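Local coordinates for extracellular solute-binding protein, family 7 (Colwellia psychrerythraea, PDB 4PET) that binds pyruvate together with a calcium ion, probably as the periplasmic solute-binding component of a TRAP transporter, at residues W98-F108 with L132-Y140; I142-Q153 with H235-V245. All coordinates share one frame; numbering follows the deposited sequence.

Interaction 1: W98-F108 with L132-Y140; sequences WKGKNFNTMFF and LMKKVYDQY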
loop_
_atom_site.group_PDB
_atom_site.type_symbol
_atom_site.label_atom_id
_atom_site.label_comp_id
_atom_site.label_asym_id
_atom_site.label_seq_id
_atom_site.Cartn_x
_atom_site.Cartn_y
_atom_site.Cartn_z
ATOM N N TRP A 98 16.160 -11.838 13.873
ATOM C CA TRP A 98 16.365 -13.167 14.423
ATOM C C TRP A 98 17.261 -14.024 13.561
ATOM O O TRP A 98 17.291 -15.252 13.697
ATOM C CB TRP A 98 15.019 -13.847 14.708
ATOM C CG TRP A 98 14.014 -12.877 15.234
ATOM C CD1 TRP A 98 12.751 -12.673 14.745
ATOM C CD2 TRP A 98 14.170 -11.945 16.320
ATOM N NE1 TRP A 98 12.119 -11.679 15.454
ATOM C CE2 TRP A 98 12.955 -11.217 16.425
ATOM C CE3 TRP A 98 15.209 -11.657 17.215
ATOM C CZ2 TRP A 98 12.763 -10.195 17.384
ATOM C CZ3 TRP A 98 15.011 -10.650 18.155
ATOM C CH2 TRP A 98 13.801 -9.939 18.230
ATOM N N LYS A 99 18.041 -13.385 12.702
ATOM C CA LYS A 99 18.848 -14.153 11.774
ATOM C C LYS A 99 19.818 -15.068 12.464
ATOM O O LYS A 99 20.094 -16.166 11.970
ATOM C CB LYS A 99 19.520 -13.256 10.701
ATOM C CG LYS A 99 20.608 -12.352 11.191
ATOM C CD LYS A 99 21.176 -11.499 10.054
ATOM C CE LYS A 99 22.204 -10.477 10.578
ATOM N NZ LYS A 99 22.937 -9.694 9.508
ATOM N N GLY A 100 20.338 -14.646 13.612
ATOM C CA GLY A 100 21.171 -15.513 14.417
ATOM C C GLY A 100 20.503 -16.781 14.892
ATOM O O GLY A 100 21.186 -17.777 15.141
ATOM N N LYS A 101 19.182 -16.751 15.029
ATOM C CA LYS A 101 18.441 -17.891 15.541
ATOM C C LYS A 101 18.034 -18.799 14.409
ATOM O O LYS A 101 17.929 -19.994 14.584
ATOM C CB LYS A 101 17.194 -17.415 16.286
ATOM C CG LYS A 101 17.548 -16.621 17.559
ATOM C CD LYS A 101 16.320 -16.190 18.333
ATOM C CE LYS A 101 16.706 -15.365 19.565
ATOM N NZ LYS A 101 17.393 -16.168 20.611
ATOM N N ASN A 102 17.820 -18.213 13.241
ATOM C CA ASN A 102 17.332 -18.941 12.076
ATOM C C ASN A 102 17.420 -17.991 10.901
ATOM O O ASN A 102 16.687 -16.996 10.846
ATOM C CB ASN A 102 15.890 -19.395 12.294
ATOM C CG ASN A 102 15.336 -20.178 11.100
ATOM O OD1 ASN A 102 15.754 -19.962 9.970
ATOM N ND2 ASN A 102 14.410 -21.101 11.355
ATOM N N PHE A 103 18.356 -18.239 9.993
ATOM C CA PHE A 103 18.582 -17.284 8.900
ATOM C C PHE A 103 17.352 -17.079 8.031
ATOM O O PHE A 103 17.234 -16.047 7.355
ATOM C CB PHE A 103 19.790 -17.645 8.020
ATOM C CG PHE A 103 19.937 -19.106 7.736
ATOM C CD1 PHE A 103 19.011 -19.782 6.955
ATOM C CD2 PHE A 103 21.035 -19.809 8.241
ATOM C CE1 PHE A 103 19.163 -21.144 6.689
ATOM C CE2 PHE A 103 21.196 -21.164 7.982
ATOM C CZ PHE A 103 20.261 -21.835 7.214
ATOM N N ASN A 104 16.409 -18.021 8.064
ATOM C CA ASN A 104 15.208 -17.867 7.219
ATOM C C ASN A 104 14.280 -16.750 7.689
ATOM O O ASN A 104 13.453 -16.251 6.909
ATOM C CB ASN A 104 14.473 -19.200 7.051
ATOM C CG ASN A 104 15.243 -20.151 6.155
ATOM O OD1 ASN A 104 15.835 -19.716 5.166
ATOM N ND2 ASN A 104 15.285 -21.431 6.512
ATOM N N THR A 105 14.450 -16.311 8.931
ATOM C CA THR A 105 13.693 -15.161 9.418
ATOM C C THR A 105 14.027 -13.844 8.699
ATOM O O THR A 105 13.234 -12.910 8.748
ATOM C CB THR A 105 13.875 -14.946 10.929
ATOM O OG1 THR A 105 15.261 -14.709 11.240
ATOM C CG2 THR A 105 13.337 -16.151 11.698
HETATM N N MSE A 106 15.188 -13.758 8.051
HETATM C CA MSE A 106 15.587 -12.521 7.357
HETATM C C MSE A 106 14.661 -12.107 6.206
HETATM O O MSE A 106 14.418 -10.923 5.991
HETATM C CB MSE A 106 16.997 -12.670 6.773
HETATM C CG MSE A 106 18.112 -12.688 7.808
HETATM SE SE MSE A 106 19.850 -12.588 6.930
HETATM C CE MSE A 106 19.911 -14.355 6.105
ATOM N N PHE A 107 14.155 -13.088 5.472
ATOM C CA PHE A 107 13.535 -12.830 4.181
ATOM C C PHE A 107 12.085 -12.328 4.267
ATOM O O PHE A 107 11.555 -11.862 3.272
ATOM C CB PHE A 107 13.686 -14.061 3.269
ATOM C CG PHE A 107 15.096 -14.602 3.261
ATOM C CD1 PHE A 107 16.135 -13.852 2.743
ATOM C CD2 PHE A 107 15.390 -15.822 3.842
ATOM C CE1 PHE A 107 17.416 -14.312 2.762
ATOM C CE2 PHE A 107 16.694 -16.293 3.884
ATOM C CZ PHE A 107 17.696 -15.551 3.348
ATOM N N PHE A 108 11.474 -12.374 5.460
ATOM C CA PHE A 108 10.121 -11.886 5.654
ATOM C C PHE A 108 10.058 -10.396 6.020
ATOM O O PHE A 108 8.970 -9.844 6.163
ATOM C CB PHE A 108 9.383 -12.749 6.680
ATOM C CG PHE A 108 9.370 -14.210 6.288
ATOM C CD1 PHE A 108 8.477 -14.663 5.312
ATOM C CD2 PHE A 108 10.307 -15.096 6.803
ATOM C CE1 PHE A 108 8.470 -15.991 4.903
ATOM C CE2 PHE A 108 10.310 -16.435 6.401
ATOM C CZ PHE A 108 9.392 -16.886 5.452
ATOM N N LEU A 132 4.438 -19.281 3.925
ATOM C CA LEU A 132 5.862 -19.584 4.130
ATOM C C LEU A 132 6.312 -19.087 5.517
ATOM O O LEU A 132 7.112 -19.731 6.208
ATOM C CB LEU A 132 6.737 -18.968 3.020
ATOM C CG LEU A 132 6.709 -19.636 1.641
ATOM C CD1 LEU A 132 7.441 -18.799 0.576
ATOM C CD2 LEU A 132 7.310 -21.052 1.689
HETATM N N MSE A 133 5.817 -17.926 5.925
HETATM C CA MSE A 133 6.182 -17.381 7.209
HETATM C C MSE A 133 5.700 -18.260 8.359
HETATM O O MSE A 133 6.422 -18.464 9.350
HETATM C CB MSE A 133 5.636 -15.949 7.358
HETATM C CG MSE A 133 6.057 -15.338 8.668
HETATM SE SE MSE A 133 5.941 -13.375 8.651
HETATM C CE MSE A 133 4.094 -13.215 8.388
ATOM N N LYS A 134 4.509 -18.810 8.191
ATOM C CA LYS A 134 3.904 -19.711 9.171
ATOM C C LYS A 134 4.730 -21.013 9.281
ATOM O O LYS A 134 4.930 -21.542 10.386
ATOM C CB LYS A 134 2.462 -20.025 8.735
ATOM C CG LYS A 134 1.716 -21.026 9.619
ATOM C CD LYS A 134 0.307 -21.295 9.046
ATOM C CE LYS A 134 -0.576 -21.968 10.057
ATOM N NZ LYS A 134 -0.000 -23.231 10.528
ATOM N N LYS A 135 5.216 -21.514 8.139
ATOM C CA LYS A 135 6.040 -22.740 8.152
ATOM C C LYS A 135 7.376 -22.494 8.892
ATOM O O LYS A 135 7.904 -23.387 9.524
ATOM C CB LYS A 135 6.356 -23.255 6.741
ATOM C CG LYS A 135 5.219 -23.893 6.007
ATOM C CD LYS A 135 5.716 -24.966 5.013
ATOM C CE LYS A 135 6.176 -24.353 3.681
ATOM N NZ LYS A 135 5.357 -24.752 2.470
ATOM N N VAL A 136 7.921 -21.294 8.805
ATOM C CA VAL A 136 9.183 -20.996 9.493
ATOM C C VAL A 136 8.924 -20.814 10.984
ATOM O O VAL A 136 9.642 -21.369 11.806
ATOM C CB VAL A 136 9.900 -19.753 8.884
ATOM C CG1 VAL A 136 10.988 -19.216 9.826
ATOM C CG2 VAL A 136 10.479 -20.120 7.497
ATOM N N TYR A 137 7.877 -20.071 11.330
ATOM C CA TYR A 137 7.658 -19.670 12.710
ATOM C C TYR A 137 6.919 -20.675 13.583
ATOM O O TYR A 137 7.079 -20.665 14.812
ATOM C CB TYR A 137 6.956 -18.281 12.764
ATOM C CG TYR A 137 7.944 -17.133 12.672
ATOM C CD1 TYR A 137 8.560 -16.625 13.815
ATOM C CD2 TYR A 137 8.270 -16.570 11.459
ATOM C CE1 TYR A 137 9.461 -15.601 13.746
ATOM C CE2 TYR A 137 9.185 -15.537 11.381
ATOM C CZ TYR A 137 9.794 -15.070 12.532
ATOM O OH TYR A 137 10.696 -14.012 12.498
ATOM N N ASP A 138 6.134 -21.546 12.961
ATOM C CA ASP A 138 5.352 -22.553 13.707
ATOM C C ASP A 138 6.228 -23.427 14.563
ATOM O O ASP A 138 5.792 -23.912 15.610
ATOM C CB ASP A 138 4.561 -23.505 12.794
ATOM C CG ASP A 138 3.159 -22.976 12.450
ATOM O OD1 ASP A 138 2.740 -21.934 13.014
ATOM O OD2 ASP A 138 2.470 -23.622 11.612
ATOM N N GLN A 139 7.431 -23.688 14.085
ATOM C CA GLN A 139 8.347 -24.546 14.824
ATOM C C GLN A 139 8.649 -23.967 16.205
ATOM O O GLN A 139 9.033 -24.702 17.101
ATOM C CB GLN A 139 9.633 -24.757 14.026
ATOM C CG GLN A 139 10.472 -23.522 13.899
ATOM C CD GLN A 139 11.684 -23.755 13.035
ATOM O OE1 GLN A 139 12.649 -24.400 13.465
ATOM N NE2 GLN A 139 11.647 -23.238 11.802
ATOM N N TYR A 140 8.463 -22.659 16.383
ATOM C CA TYR A 140 8.747 -22.012 17.667
ATOM C C TYR A 140 7.508 -21.790 18.524
ATOM O O TYR A 140 7.605 -21.255 19.639
ATOM C CB TYR A 140 9.457 -20.677 17.436
ATOM C CG TYR A 140 10.684 -20.843 16.612
ATOM C CD1 TYR A 140 11.793 -21.530 17.109
ATOM C CD2 TYR A 140 10.759 -20.310 15.347
ATOM C CE1 TYR A 140 12.921 -21.704 16.354
ATOM C CE2 TYR A 140 11.883 -20.488 14.581
ATOM C CZ TYR A 140 12.956 -21.191 15.093
ATOM O OH TYR A 140 14.061 -21.341 14.312
HETATM O O HOH W 1 16.227 -22.481 15.409
#

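Interaction 2: I142-Q153 with H235-V245; sequences IMSFPGGNTGNQ and HEPGTELQFMV. With CA (calcium ion), chain E; PYR (pyruvic acid), chain D.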
loop_
_atom_site.group_PDB
_atom_site.type_symbol
_atom_site.label_atom_id
_atom_site.label_comp_id
_atom_site.label_asym_id
_atom_site.label_seq_id
_atom_site.Cartn_x
_atom_site.Cartn_y
_atom_site.Cartn_z
ATOM N N ILE A 142 5.345 -19.730 17.609
ATOM C CA ILE A 142 5.126 -18.305 17.371
ATOM C C ILE A 142 4.333 -18.095 16.052
ATOM O O ILE A 142 4.598 -18.741 15.034
ATOM C CB ILE A 142 6.451 -17.577 17.237
ATOM C CG1 ILE A 142 7.172 -17.484 18.597
ATOM C CG2 ILE A 142 6.242 -16.146 16.692
ATOM C CD1 ILE A 142 8.601 -17.041 18.448
HETATM N N MSE A 143 3.366 -17.193 16.106
HETATM C CA MSE A 143 2.633 -16.748 14.922
HETATM C C MSE A 143 3.197 -15.387 14.593
HETATM O O MSE A 143 3.359 -14.527 15.482
HETATM C CB MSE A 143 1.123 -16.653 15.189
HETATM C CG MSE A 143 0.466 -17.891 15.785
HETATM SE SE MSE A 143 -1.282 -17.434 16.557
HETATM C CE MSE A 143 -2.382 -17.474 14.970
ATOM N N SER A 144 3.544 -15.199 13.329
ATOM C CA SER A 144 4.093 -13.929 12.877
ATOM C C SER A 144 3.192 -13.345 11.820
ATOM O O SER A 144 2.681 -14.087 10.971
ATOM C CB SER A 144 5.484 -14.130 12.303
ATOM O OG SER A 144 6.086 -12.897 12.004
ATOM N N PHE A 145 2.997 -12.022 11.917
ATOM C CA PHE A 145 2.108 -11.224 11.050
ATOM C C PHE A 145 2.820 -9.948 10.626
ATOM O O PHE A 145 3.651 -9.424 11.405
ATOM C CB PHE A 145 0.866 -10.771 11.817
ATOM C CG PHE A 145 0.031 -11.895 12.348
ATOM C CD1 PHE A 145 0.341 -12.498 13.544
ATOM C CD2 PHE A 145 -1.100 -12.311 11.662
ATOM C CE1 PHE A 145 -0.444 -13.536 14.042
ATOM C CE2 PHE A 145 -1.893 -13.334 12.149
ATOM C CZ PHE A 145 -1.565 -13.958 13.328
ATOM N N PRO A 146 2.508 -9.429 9.417
ATOM C CA PRO A 146 3.017 -8.115 8.983
ATOM C C PRO A 146 2.784 -7.084 10.085
ATOM O O PRO A 146 1.683 -7.064 10.619
ATOM C CB PRO A 146 2.163 -7.810 7.736
ATOM C CG PRO A 146 1.939 -9.215 7.109
ATOM C CD PRO A 146 1.689 -10.074 8.361
ATOM N N GLY A 147 3.785 -6.258 10.420
ATOM C CA GLY A 147 3.653 -5.300 11.511
ATOM C C GLY A 147 3.840 -3.833 11.110
ATOM O O GLY A 147 3.921 -2.975 11.978
ATOM N N GLY A 148 3.942 -3.581 9.800
ATOM C CA GLY A 148 4.012 -2.243 9.235
ATOM C C GLY A 148 5.181 -2.055 8.286
ATOM O O GLY A 148 6.314 -2.432 8.619
ATOM N N ASN A 149 4.928 -1.424 7.128
ATOM C CA ASN A 149 5.997 -1.152 6.180
ATOM C C ASN A 149 6.478 0.282 6.272
ATOM O O ASN A 149 5.671 1.198 6.440
ATOM C CB ASN A 149 5.534 -1.395 4.756
ATOM C CG ASN A 149 6.602 -1.978 3.897
ATOM O OD1 ASN A 149 7.449 -1.266 3.396
ATOM N ND2 ASN A 149 6.570 -3.283 3.714
ATOM N N THR A 150 7.787 0.458 6.123
ATOM C CA THR A 150 8.404 1.776 6.066
ATOM C C THR A 150 8.459 2.293 4.622
ATOM O O THR A 150 8.745 3.468 4.363
ATOM C CB THR A 150 9.843 1.717 6.630
ATOM O OG1 THR A 150 10.659 0.835 5.842
ATOM C CG2 THR A 150 9.828 1.221 8.091
ATOM N N GLY A 151 8.200 1.428 3.666
ATOM C CA GLY A 151 8.565 1.753 2.298
ATOM C C GLY A 151 10.088 1.705 2.113
ATOM O O GLY A 151 10.804 1.111 2.902
ATOM N N ASN A 152 10.566 2.285 1.019
ATOM C CA ASN A 152 11.945 2.094 0.588
ATOM C C ASN A 152 12.868 2.897 1.516
ATOM O O ASN A 152 12.602 4.071 1.821
ATOM C CB ASN A 152 12.084 2.622 -0.854
ATOM C CG ASN A 152 12.962 1.743 -1.709
ATOM O OD1 ASN A 152 14.114 1.497 -1.375
ATOM N ND2 ASN A 152 12.404 1.228 -2.804
ATOM N N GLN A 153 13.941 2.288 1.998
ATOM C CA GLN A 153 14.754 2.969 3.013
ATOM C C GLN A 153 15.987 3.613 2.402
ATOM O O GLN A 153 16.462 3.185 1.349
ATOM C CB GLN A 153 15.156 1.988 4.127
ATOM C CG GLN A 153 13.959 1.407 4.855
ATOM C CD GLN A 153 14.307 0.646 6.088
ATOM O OE1 GLN A 153 15.493 0.351 6.340
ATOM N NE2 GLN A 153 13.298 0.370 6.915
ATOM N N HIS A 235 19.075 -1.611 -0.266
ATOM C CA HIS A 235 19.204 -2.729 0.680
ATOM C C HIS A 235 17.890 -3.088 1.369
ATOM O O HIS A 235 17.680 -4.250 1.776
ATOM C CB HIS A 235 20.199 -2.328 1.760
ATOM C CG HIS A 235 19.747 -1.136 2.532
ATOM N ND1 HIS A 235 19.495 -1.179 3.880
ATOM C CD2 HIS A 235 19.429 0.119 2.126
ATOM C CE1 HIS A 235 19.052 0.001 4.280
ATOM N NE2 HIS A 235 19.008 0.804 3.236
ATOM N N GLU A 236 17.014 -2.091 1.527
ATOM C CA GLU A 236 15.719 -2.312 2.165
ATOM C C GLU A 236 14.582 -1.624 1.415
ATOM O O GLU A 236 14.072 -0.582 1.842
ATOM C CB GLU A 236 15.745 -1.862 3.627
ATOM C CG GLU A 236 16.655 -2.706 4.525
ATOM C CD GLU A 236 16.455 -2.414 6.010
ATOM O OE1 GLU A 236 15.309 -2.534 6.488
ATOM O OE2 GLU A 236 17.428 -2.059 6.690
ATOM N N PRO A 237 14.159 -2.213 0.285
ATOM C CA PRO A 237 13.150 -1.553 -0.579
ATOM C C PRO A 237 11.744 -1.501 -0.025
ATOM O O PRO A 237 10.944 -0.677 -0.488
ATOM C CB PRO A 237 13.140 -2.419 -1.841
ATOM C CG PRO A 237 13.630 -3.793 -1.355
ATOM C CD PRO A 237 14.688 -3.445 -0.315
ATOM N N GLY A 238 11.446 -2.378 0.937
ATOM C CA GLY A 238 10.092 -2.586 1.405
ATOM C C GLY A 238 10.058 -3.280 2.762
ATOM O O GLY A 238 9.481 -4.351 2.925
ATOM N N THR A 239 10.652 -2.615 3.739
ATOM C CA THR A 239 10.795 -3.153 5.077
ATOM C C THR A 239 9.484 -3.278 5.809
ATOM O O THR A 239 8.838 -2.288 6.140
ATOM C CB THR A 239 11.791 -2.303 5.884
ATOM O OG1 THR A 239 13.041 -2.305 5.198
ATOM C CG2 THR A 239 11.957 -2.846 7.317
ATOM N N GLU A 240 9.084 -4.523 6.037
ATOM C CA GLU A 240 7.874 -4.808 6.800
ATOM C C GLU A 240 8.276 -5.212 8.202
ATOM O O GLU A 240 9.110 -6.113 8.377
ATOM C CB GLU A 240 7.085 -5.951 6.158
ATOM C CG GLU A 240 5.774 -6.238 6.830
ATOM C CD GLU A 240 4.692 -5.228 6.465
ATOM O OE1 GLU A 240 4.612 -4.797 5.282
ATOM O OE2 GLU A 240 3.905 -4.900 7.366
ATOM N N LEU A 241 7.689 -4.577 9.208
ATOM C CA LEU A 241 7.960 -5.042 10.567
ATOM C C LEU A 241 7.112 -6.281 10.876
ATOM O O LEU A 241 6.442 -6.838 9.998
ATOM C CB LEU A 241 7.723 -3.931 11.593
ATOM C CG LEU A 241 8.492 -2.635 11.285
ATOM C CD1 LEU A 241 8.116 -1.528 12.258
ATOM C CD2 LEU A 241 9.997 -2.849 11.324
ATOM N N GLN A 242 7.157 -6.702 12.136
ATOM C CA GLN A 242 6.535 -7.942 12.543
ATOM C C GLN A 242 5.757 -7.766 13.834
ATOM O O GLN A 242 6.280 -7.179 14.782
ATOM C CB GLN A 242 7.706 -8.903 12.798
ATOM C CG GLN A 242 7.456 -9.991 13.674
ATOM C CD GLN A 242 8.698 -10.846 13.816
ATOM O OE1 GLN A 242 9.711 -10.439 14.402
ATOM N NE2 GLN A 242 8.630 -12.035 13.261
ATOM N N PHE A 243 4.523 -8.279 13.886
ATOM C CA PHE A 243 3.905 -8.623 15.156
ATOM C C PHE A 243 4.154 -10.109 15.336
ATOM O O PHE A 243 4.108 -10.892 14.353
ATOM C CB PHE A 243 2.375 -8.451 15.174
ATOM C CG PHE A 243 1.878 -7.017 15.244
ATOM C CD1 PHE A 243 1.855 -6.339 16.446
ATOM C CD2 PHE A 243 1.375 -6.381 14.111
ATOM C CE1 PHE A 243 1.386 -5.055 16.541
ATOM C CE2 PHE A 243 0.904 -5.078 14.190
ATOM C CZ PHE A 243 0.931 -4.407 15.423
HETATM N N MSE A 244 4.369 -10.501 16.589
HETATM C CA MSE A 244 4.457 -11.912 16.964
HETATM C C MSE A 244 3.439 -12.203 18.060
HETATM O O MSE A 244 3.229 -11.400 18.960
HETATM C CB MSE A 244 5.858 -12.273 17.483
HETATM C CG MSE A 244 6.882 -12.417 16.366
HETATM SE SE MSE A 244 8.633 -12.966 16.926
HETATM C CE MSE A 244 9.118 -11.311 17.889
ATOM N N VAL A 245 2.806 -13.363 17.970
ATOM C CA VAL A 245 1.849 -13.764 18.975
ATOM C C VAL A 245 2.168 -15.184 19.412
ATOM O O VAL A 245 2.388 -16.066 18.589
ATOM C CB VAL A 245 0.425 -13.765 18.413
ATOM C CG1 VAL A 245 -0.571 -14.144 19.515
ATOM C CG2 VAL A 245 0.073 -12.431 17.838
HETATM CA CA CA E . 16.859 -0.283 8.138
HETATM C C PYR D . 15.912 -1.479 11.038
HETATM O O PYR D . 17.014 -1.184 10.402
HETATM O OXT PYR D . 16.049 -2.066 12.192
HETATM C CA PYR D . 14.652 -1.092 10.533
HETATM O O3 PYR D . 14.512 -0.690 9.295
HETATM C CB PYR D . 13.439 -1.070 11.411
HETATM O O HOH W 2 2.280 -2.180 5.965
HETATM O O HOH W 3 16.506 0.718 0.069
#

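Interaction 1: W98-F108 with L132-Y140
The phenolic oxygen of Tyr-140 is gripped twice: Asn-102 ND2 donates to Tyr-140 OH over 3.0 Å at 161°, and a water that donates to Lys-101 O lies 2.7 Å from Tyr-140 OH. Asn-102 opens an Asx turn in the loop that follows strand 90-93, and through it this loop meets the C-terminal part of helix 129-137 and the turn beyond. With CG of Asn-102 anti to the backbone N (chi1 -179°), its OD1 accepts from Asn-104 N at 2.8 Å while ND2 faces Tyr-140, the hydroxyl lying in the amide plane and the ring standing steeply to it. The loop is drawn tighter by Asn-102 O, which takes both the N and the OG1 of Thr-105.

Tyr-137 reaches deeper. Its OH comes in at the edge of the indole of Trp-98, 3.3 Å from CD1, and against Thr-105 CG2, the two side chains crossing Tyr-137 nearly at right angles; the hydroxyl itself is bonded to Ser-95 and Gln-242.

At the other end of the contact the Phe-108 ring packs on the first turn of the segment 132-140, its side chain sliding past that of Met-133 in the opposite direction. Met-133 CA makes a CH-pi contact over one face, 3.9 Å from the ring centroid, and the selenium of this selenomethionine adds an oblique Met-aromatic contact. Ile-328 and Trp-123 also touch Phe-108, whose CE2 meets Val-136 CG2 at 3.8 Å.

Interaction 2: I142-Q153 with H235-V245
Glu-240 and Asn-149 face each other across an antiparallel strand pair, their side chains crossing at about a right angle with the carboxylate and amide planes 63° apart. Asn-149 ND2 donates nearly straight to Glu-240 OE1 at 2.9 Å, arriving from above the carboxylate plane, while Gly-148 N reaches Glu-240 OE2 at 2.8 Å, also from above. A bend at chi2 (77°), following a CG anti to the backbone N, curls the carboxylate back over strand 142-149. A leucine in place of Glu-240 would probably leave Gly-148 N and one N-H of Asn-149 without their acceptors, and His-121, which also bonds OE1, without its partner. Asn-149 OD1 meanwhile closes an Asx turn by accepting from Gly-151 N.

The register slips at Gly-147, consistent with a beta bulge; a side chain on this glycine would run into the backbone of Gln-242. Toward the start of strand 142-149, Phe-145 and Phe-243 form a hydrogen-bonded pair with their rings on one face. Phe-145 CE1 meets Val-245 CG2 obliquely at 4.0 Å, whereas Phe-243 presents its ring edge to Pro-146 O. Ser-144 OG receives Gln-242 NE2 at 3.0 Å, in the amide plane and almost linear (176°), while Gln-242 OE1 takes the indole N-H of Trp-98.

Beyond the strands lies the ligand site: Glu-236 OE2 binds the calcium at 2.4 Å, and Thr-239 OG1 donates to Glu-236 OE1 at 2.6 Å, steadying the carboxylate. Gln-153, Glu-211, Trp-212 and pyruvate complete the metal shell.

Strand 240-246 runs between 142-149 and 90-93. Helix 255-290 covers the face bearing Phe-145, Leu-241 and Phe-243; helices 117-126 and 129-137 cover the face of Ser-144, Asn-149 and Glu-240.

The two contacts lie in series along the chain, interaction 1 closing at helix 129-137 just before strand 142-149 opens interaction 2, and their centres are about 13 Å apart. They meet directly: Gln-242 joins them through its bonds to Trp-98 and Tyr-137, while the methyl carbon of Met-133 packs on Ser-144 O. Helix 129-137 thus rests on the five-stranded sheet at its 142-149 edge. The loop of interaction 1 directly follows Tyr-96 and Tyr-97, which bind pyruvate, but itself lies behind the site, with the Trp-98 side chain about 10 Å from the pyruvate; interaction 2 contributes Gln-153 and Glu-236 to the calcium-pyruvate site itself.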